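PDB 1IUG: putative aspartate aminotransferase from Thermus thermophilus, which probably catalyses transfer of an amino group from aspartate to 2-oxoglutarate, with pyridoxal 5'-phosphate as cofactor. Local coordinates for residues M64-K69 against L213-E218; E76-P81 against E92-A97. One frame throughout, in Å; residues are numbered along the deposited sequence.

Interaction 1: residues M64-K69 against L213-E218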
loop_
_atom_site.group_PDB
_atom_site.type_symbol
_atom_site.label_atom_id
_atom_site.label_comp_id
_atom_site.label_asym_id
_atom_site.label_seq_id
_atom_site.Cartn_x
_atom_site.Cartn_y
_atom_site.Cartn_z
ATOM N N MET A 64 -6.096 1.606 10.015
ATOM C CA MET A 64 -7.265 1.812 10.872
ATOM C C MET A 64 -8.217 0.626 10.760
ATOM O O MET A 64 -8.715 0.128 11.767
ATOM C CB MET A 64 -7.999 3.097 10.487
ATOM C CG MET A 64 -7.277 4.371 10.856
ATOM S SD MET A 64 -8.056 5.806 10.085
ATOM C CE MET A 64 -9.532 6.021 11.088
ATOM N N GLU A 65 -8.441 0.169 9.530
ATOM C CA GLU A 65 -9.313 -0.970 9.265
ATOM C C GLU A 65 -8.752 -2.257 9.854
ATOM O O GLU A 65 -9.498 -3.062 10.409
ATOM C CB GLU A 65 -9.525 -1.153 7.757
ATOM C CG GLU A 65 -10.418 -2.350 7.406
ATOM C CD GLU A 65 -10.790 -2.414 5.935
ATOM O OE1 GLU A 65 -10.783 -1.366 5.260
ATOM O OE2 GLU A 65 -11.108 -3.516 5.454
ATOM N N ALA A 66 -7.441 -2.451 9.726
ATOM C CA ALA A 66 -6.789 -3.650 10.245
ATOM C C ALA A 66 -6.867 -3.712 11.767
ATOM O O ALA A 66 -7.013 -4.792 12.343
ATOM C CB ALA A 66 -5.346 -3.703 9.795
ATOM N N LEU A 67 -6.748 -2.551 12.406
ATOM C CA LEU A 67 -6.814 -2.453 13.859
ATOM C C LEU A 67 -8.190 -2.904 14.335
ATOM O O LEU A 67 -8.299 -3.754 15.218
ATOM C CB LEU A 67 -6.554 -1.007 14.301
ATOM C CG LEU A 67 -6.513 -0.637 15.794
ATOM C CD1 LEU A 67 -5.750 0.663 15.949
ATOM C CD2 LEU A 67 -7.917 -0.497 16.397
ATOM N N VAL A 68 -9.231 -2.331 13.728
ATOM C CA VAL A 68 -10.618 -2.631 14.075
ATOM C C VAL A 68 -11.002 -4.089 13.825
ATOM O O VAL A 68 -11.567 -4.745 14.703
ATOM C CB VAL A 68 -11.589 -1.690 13.313
ATOM C CG1 VAL A 68 -13.044 -2.080 13.573
ATOM C CG2 VAL A 68 -11.352 -0.249 13.734
ATOM N N LYS A 69 -10.677 -4.584 12.631
ATOM C CA LYS A 69 -10.971 -5.959 12.218
ATOM C C LYS A 69 -10.311 -7.022 13.094
ATOM O O LYS A 69 -10.909 -8.053 13.387
ATOM C CB LYS A 69 -10.476 -6.203 10.785
ATOM C CG LYS A 69 -11.284 -5.595 9.649
ATOM C CD LYS A 69 -12.697 -6.106 9.632
ATOM C CE LYS A 69 -13.508 -5.528 8.482
ATOM N NZ LYS A 69 -12.734 -4.598 7.621
ATOM N N LEU A 213 -5.060 -8.081 5.285
ATOM C CA LEU A 213 -4.826 -7.403 6.552
ATOM C C LEU A 213 -4.969 -8.251 7.827
ATOM O O LEU A 213 -5.267 -7.742 8.911
ATOM C CB LEU A 213 -5.631 -6.096 6.609
ATOM C CG LEU A 213 -7.090 -5.960 7.049
ATOM C CD1 LEU A 213 -7.681 -4.738 6.343
ATOM C CD2 LEU A 213 -7.903 -7.199 6.742
ATOM N N ASP A 214 -4.738 -9.551 7.682
ATOM C CA ASP A 214 -4.766 -10.496 8.799
ATOM C C ASP A 214 -3.473 -10.187 9.575
ATOM O O ASP A 214 -2.372 -10.411 9.072
ATOM C CB ASP A 214 -4.731 -11.928 8.237
ATOM C CG ASP A 214 -4.710 -13.013 9.315
ATOM O OD1 ASP A 214 -4.081 -12.844 10.382
ATOM O OD2 ASP A 214 -5.303 -14.080 9.064
ATOM N N LEU A 215 -3.612 -9.652 10.783
ATOM C CA LEU A 215 -2.452 -9.301 11.596
ATOM C C LEU A 215 -1.709 -10.488 12.200
ATOM O O LEU A 215 -0.524 -10.378 12.515
ATOM C CB LEU A 215 -2.841 -8.279 12.669
ATOM C CG LEU A 215 -2.699 -6.795 12.285
ATOM C CD1 LEU A 215 -3.022 -6.547 10.821
ATOM C CD2 LEU A 215 -3.561 -5.936 13.186
ATOM N N ALA A 216 -2.388 -11.628 12.323
ATOM C CA ALA A 216 -1.764 -12.833 12.867
ATOM C C ALA A 216 -0.606 -13.305 11.996
ATOM O O ALA A 216 0.478 -13.582 12.519
ATOM C CB ALA A 216 -2.781 -13.949 13.040
ATOM N N ARG A 217 -0.798 -13.436 10.683
ATOM C CA ARG A 217 0.373 -13.859 9.932
ATOM C C ARG A 217 1.392 -12.794 9.561
ATOM O O ARG A 217 2.523 -13.112 9.212
ATOM C CB ARG A 217 0.153 -15.001 8.912
ATOM C CG ARG A 217 0.404 -14.812 7.401
ATOM C CD ARG A 217 -0.463 -13.831 6.674
ATOM N NE ARG A 217 -1.258 -14.632 5.734
ATOM C CZ ARG A 217 -2.563 -14.492 5.512
ATOM N NH1 ARG A 217 -3.261 -13.556 6.136
ATOM N NH2 ARG A 217 -3.198 -15.367 4.751
ATOM N N GLU A 218 1.023 -11.531 9.756
ATOM C CA GLU A 218 1.962 -10.437 9.536
ATOM C C GLU A 218 2.867 -10.459 10.773
ATOM O O GLU A 218 4.084 -10.378 10.654
ATOM C CB GLU A 218 1.255 -9.078 9.440
ATOM C CG GLU A 218 0.699 -8.735 8.066
ATOM C CD GLU A 218 1.767 -8.427 7.016
ATOM O OE1 GLU A 218 2.979 -8.626 7.266
ATOM O OE2 GLU A 218 1.381 -7.982 5.913
#

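Interaction 2: residues E76-P81 against E92-A97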
loop_
_atom_site.group_PDB
_atom_site.type_symbol
_atom_site.label_atom_id
_atom_site.label_comp_id
_atom_site.label_asym_id
_atom_site.label_seq_id
_atom_site.Cartn_x
_atom_site.Cartn_y
_atom_site.Cartn_z
ATOM N N GLU A 76 -19.913 -7.273 18.205
ATOM C CA GLU A 76 -19.445 -6.596 19.416
ATOM C C GLU A 76 -19.830 -5.118 19.502
ATOM O O GLU A 76 -19.916 -4.418 18.492
ATOM C CB GLU A 76 -17.935 -6.765 19.595
ATOM C CG GLU A 76 -17.493 -8.202 19.825
ATOM C CD GLU A 76 -16.111 -8.293 20.446
ATOM O OE1 GLU A 76 -15.220 -8.947 19.863
ATOM O OE2 GLU A 76 -15.917 -7.716 21.534
ATOM N N ARG A 77 -20.064 -4.675 20.735
ATOM C CA ARG A 77 -20.461 -3.307 21.080
ATOM C C ARG A 77 -19.267 -2.344 21.145
ATOM O O ARG A 77 -18.349 -2.542 21.945
ATOM C CB ARG A 77 -21.124 -3.340 22.464
ATOM C CG ARG A 77 -22.644 -3.264 22.532
ATOM C CD ARG A 77 -23.223 -1.982 21.957
ATOM N NE ARG A 77 -24.501 -1.681 22.607
ATOM C CZ ARG A 77 -25.008 -0.460 22.764
ATOM N NH1 ARG A 77 -24.355 0.602 22.315
ATOM N NH2 ARG A 77 -26.167 -0.298 23.391
ATOM N N VAL A 78 -19.283 -1.298 20.325
ATOM C CA VAL A 78 -18.200 -0.314 20.350
ATOM C C VAL A 78 -18.724 1.114 20.358
ATOM O O VAL A 78 -19.718 1.440 19.708
ATOM C CB VAL A 78 -17.187 -0.476 19.179
ATOM C CG1 VAL A 78 -16.481 -1.823 19.266
ATOM C CG2 VAL A 78 -17.878 -0.291 17.837
ATOM N N LEU A 79 -18.042 1.959 21.118
ATOM C CA LEU A 79 -18.407 3.359 21.238
ATOM C C LEU A 79 -17.462 4.190 20.368
ATOM O O LEU A 79 -16.242 4.111 20.513
ATOM C CB LEU A 79 -18.324 3.770 22.710
ATOM C CG LEU A 79 -18.635 5.202 23.130
ATOM C CD1 LEU A 79 -19.978 5.632 22.577
ATOM C CD2 LEU A 79 -18.627 5.276 24.649
ATOM N N VAL A 80 -18.036 4.964 19.449
ATOM C CA VAL A 80 -17.253 5.798 18.542
ATOM C C VAL A 80 -17.708 7.257 18.516
ATOM O O VAL A 80 -18.746 7.584 17.933
ATOM C CB VAL A 80 -17.308 5.255 17.084
ATOM C CG1 VAL A 80 -16.465 6.124 16.161
ATOM C CG2 VAL A 80 -16.843 3.805 17.033
ATOM N N PRO A 81 -16.957 8.146 19.188
ATOM C CA PRO A 81 -17.293 9.570 19.217
ATOM C C PRO A 81 -16.925 10.167 17.862
ATOM O O PRO A 81 -15.887 9.823 17.289
ATOM C CB PRO A 81 -16.369 10.120 20.307
ATOM C CG PRO A 81 -16.087 8.934 21.166
ATOM C CD PRO A 81 -15.888 7.849 20.153
ATOM N N GLU A 92 -17.483 4.631 10.172
ATOM C CA GLU A 92 -17.812 3.889 8.953
ATOM C C GLU A 92 -17.064 2.560 8.900
ATOM O O GLU A 92 -17.627 1.541 8.507
ATOM C CB GLU A 92 -17.493 4.719 7.710
ATOM C CG GLU A 92 -18.320 5.996 7.560
ATOM C CD GLU A 92 -17.909 6.830 6.350
ATOM O OE1 GLU A 92 -17.247 6.291 5.434
ATOM O OE2 GLU A 92 -18.246 8.033 6.312
ATOM N N ILE A 93 -15.797 2.571 9.302
ATOM C CA ILE A 93 -14.985 1.352 9.325
ATOM C C ILE A 93 -15.595 0.333 10.294
ATOM O O ILE A 93 -15.639 -0.865 10.000
ATOM C CB ILE A 93 -13.519 1.663 9.737
ATOM C CG1 ILE A 93 -12.796 2.382 8.596
ATOM C CG2 ILE A 93 -12.779 0.380 10.133
ATOM C CD1 ILE A 93 -11.388 2.816 8.930
ATOM N N ALA A 94 -16.066 0.820 11.440
ATOM C CA ALA A 94 -16.679 -0.034 12.457
ATOM C C ALA A 94 -17.963 -0.669 11.925
ATOM O O ALA A 94 -18.232 -1.845 12.177
ATOM C CB ALA A 94 -16.961 0.768 13.720
ATOM N N LEU A 95 -18.749 0.115 11.186
ATOM C CA LEU A 95 -19.984 -0.383 10.593
ATOM C C LEU A 95 -19.686 -1.504 9.600
ATOM O O LEU A 95 -20.226 -2.606 9.726
ATOM C CB LEU A 95 -20.743 0.741 9.880
ATOM C CG LEU A 95 -21.543 1.691 10.770
ATOM C CD1 LEU A 95 -22.189 2.774 9.920
ATOM C CD2 LEU A 95 -22.604 0.904 11.540
ATOM N N GLU A 96 -18.791 -1.233 8.647
ATOM C CA GLU A 96 -18.431 -2.221 7.630
ATOM C C GLU A 96 -17.826 -3.484 8.252
ATOM O O GLU A 96 -17.966 -4.579 7.709
ATOM C CB GLU A 96 -17.478 -1.601 6.597
ATOM C CG GLU A 96 -17.279 -2.425 5.313
ATOM C CD GLU A 96 -16.293 -3.570 5.467
ATOM O OE1 GLU A 96 -15.295 -3.410 6.199
ATOM O OE2 GLU A 96 -16.508 -4.636 4.849
ATOM N N ALA A 97 -17.176 -3.331 9.403
ATOM C CA ALA A 97 -16.575 -4.467 10.097
ATOM C C ALA A 97 -17.634 -5.315 10.823
ATOM O O ALA A 97 -17.306 -6.286 11.507
ATOM C CB ALA A 97 -15.520 -3.979 11.073
#

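Interaction 1: residues M64-K69 against L213-E218
Ala66 presents its methyl group to two leucines at once. Its CB lies 4.0 Å from Leu213 CG and 3.8 Å from Leu215 CD1, while the other branch, Leu215 CD2, approaches the backbone atom Ala66 O at 3.7 Å. Leu213 also reaches Glu65, crossing that side chain at about a right angle: its CD1 methyl rests 3.8 Å from Glu65 CG and 3.7 Å from Glu65 OE2. Glu65 can offer this apolar flank because its chain is extended, with CG anti to the backbone N (chi1 179°). An alanine in place of Leu213 would take away CG and both methyls, which would probably open a gap beside the Glu65 chain and leave Ala66 with mainly Leu215 to pack on. Both oxygens of the carboxylate have partners: Glu65 OE2 a salt bridge to Lys69 NZ (2.9 Å) and OE1 the backbone N of Tyr212 of the second subunit. Asn70 binds Leu213 O and Leu215 N, tying the incoming backbone to helix 60-71. Asp214, between the two leucines, turns away and caps helix 215-222 through weak bonds from Ala216 N and Arg217 N. Ala66 and Leu215 also touch Leu56 and Leu54 of strand 52-57, respectively. The N-terminal end of one helix is thus docked on another beside an outermost strand of the seven-stranded sheet characteristic of fold-type I pyridoxal-phosphate enzymes.

Interaction 2: residues E76-P81 against E92-A97
Ala97 N, three residues beyond the Ala94 that meets Val78 and Val80, is shared by two carbonyls: it bonds to Ile93 O at 3.0 Å and, weakly, to Ala94 O at 3.3 Å. This double grip falls where helix 85-96 gives way to a turn. One turn back, Ala94 points its methyl group at the strand and makes the whole contact from the helix side. Its CB lies 4.3 Å from Val78 CG2 and 4.5 Å from Val80 CG2, a light apolar touch with no hydrogen bond between the segments. With CG1 anti to the backbone N (chi1 -179°), Val80 leaves CG2 as the branch that meets Ala94 CB. Val101 of strand 100-105 touches all three residues and adds to the apolar layer between helix and sheet. Elsewhere on the helix, Ile93 packs on Val68 of helix 60-71, and Glu92 OE1 is hydrogen-bonded to Tyr211 OH of the second subunit. Strand 77-82, flanked in the sheet by strands 124-128 and 100-105, and helix 85-96 form the first two elements of a classic beta-alpha-beta crossover, which strand 100-105 closes in parallel.

Overall arrangement
Two helices packed against each other connect the contacts: the centres of interactions 1 and 2 are about 15 Å apart, but helices 60-71 and 85-96 meet directly. Lys69 NZ forms a salt bridge with Glu96 OE1 at 3.2 Å and probably offsets the closeness of the Glu65 and Glu96 carboxylates. Apolar packing adds to it, with Met64 CB 3.7 Å from Ile93 CD1. Both contacts also border the second subunit, whose Tyr211 packs on Glu65 and on Ile93. Neither lies at Lys185, which bears the pyridoxal phosphate; interaction 1 docks one helix start on another helix and interaction 2 seats a helix on the sheet, both close to the second subunit.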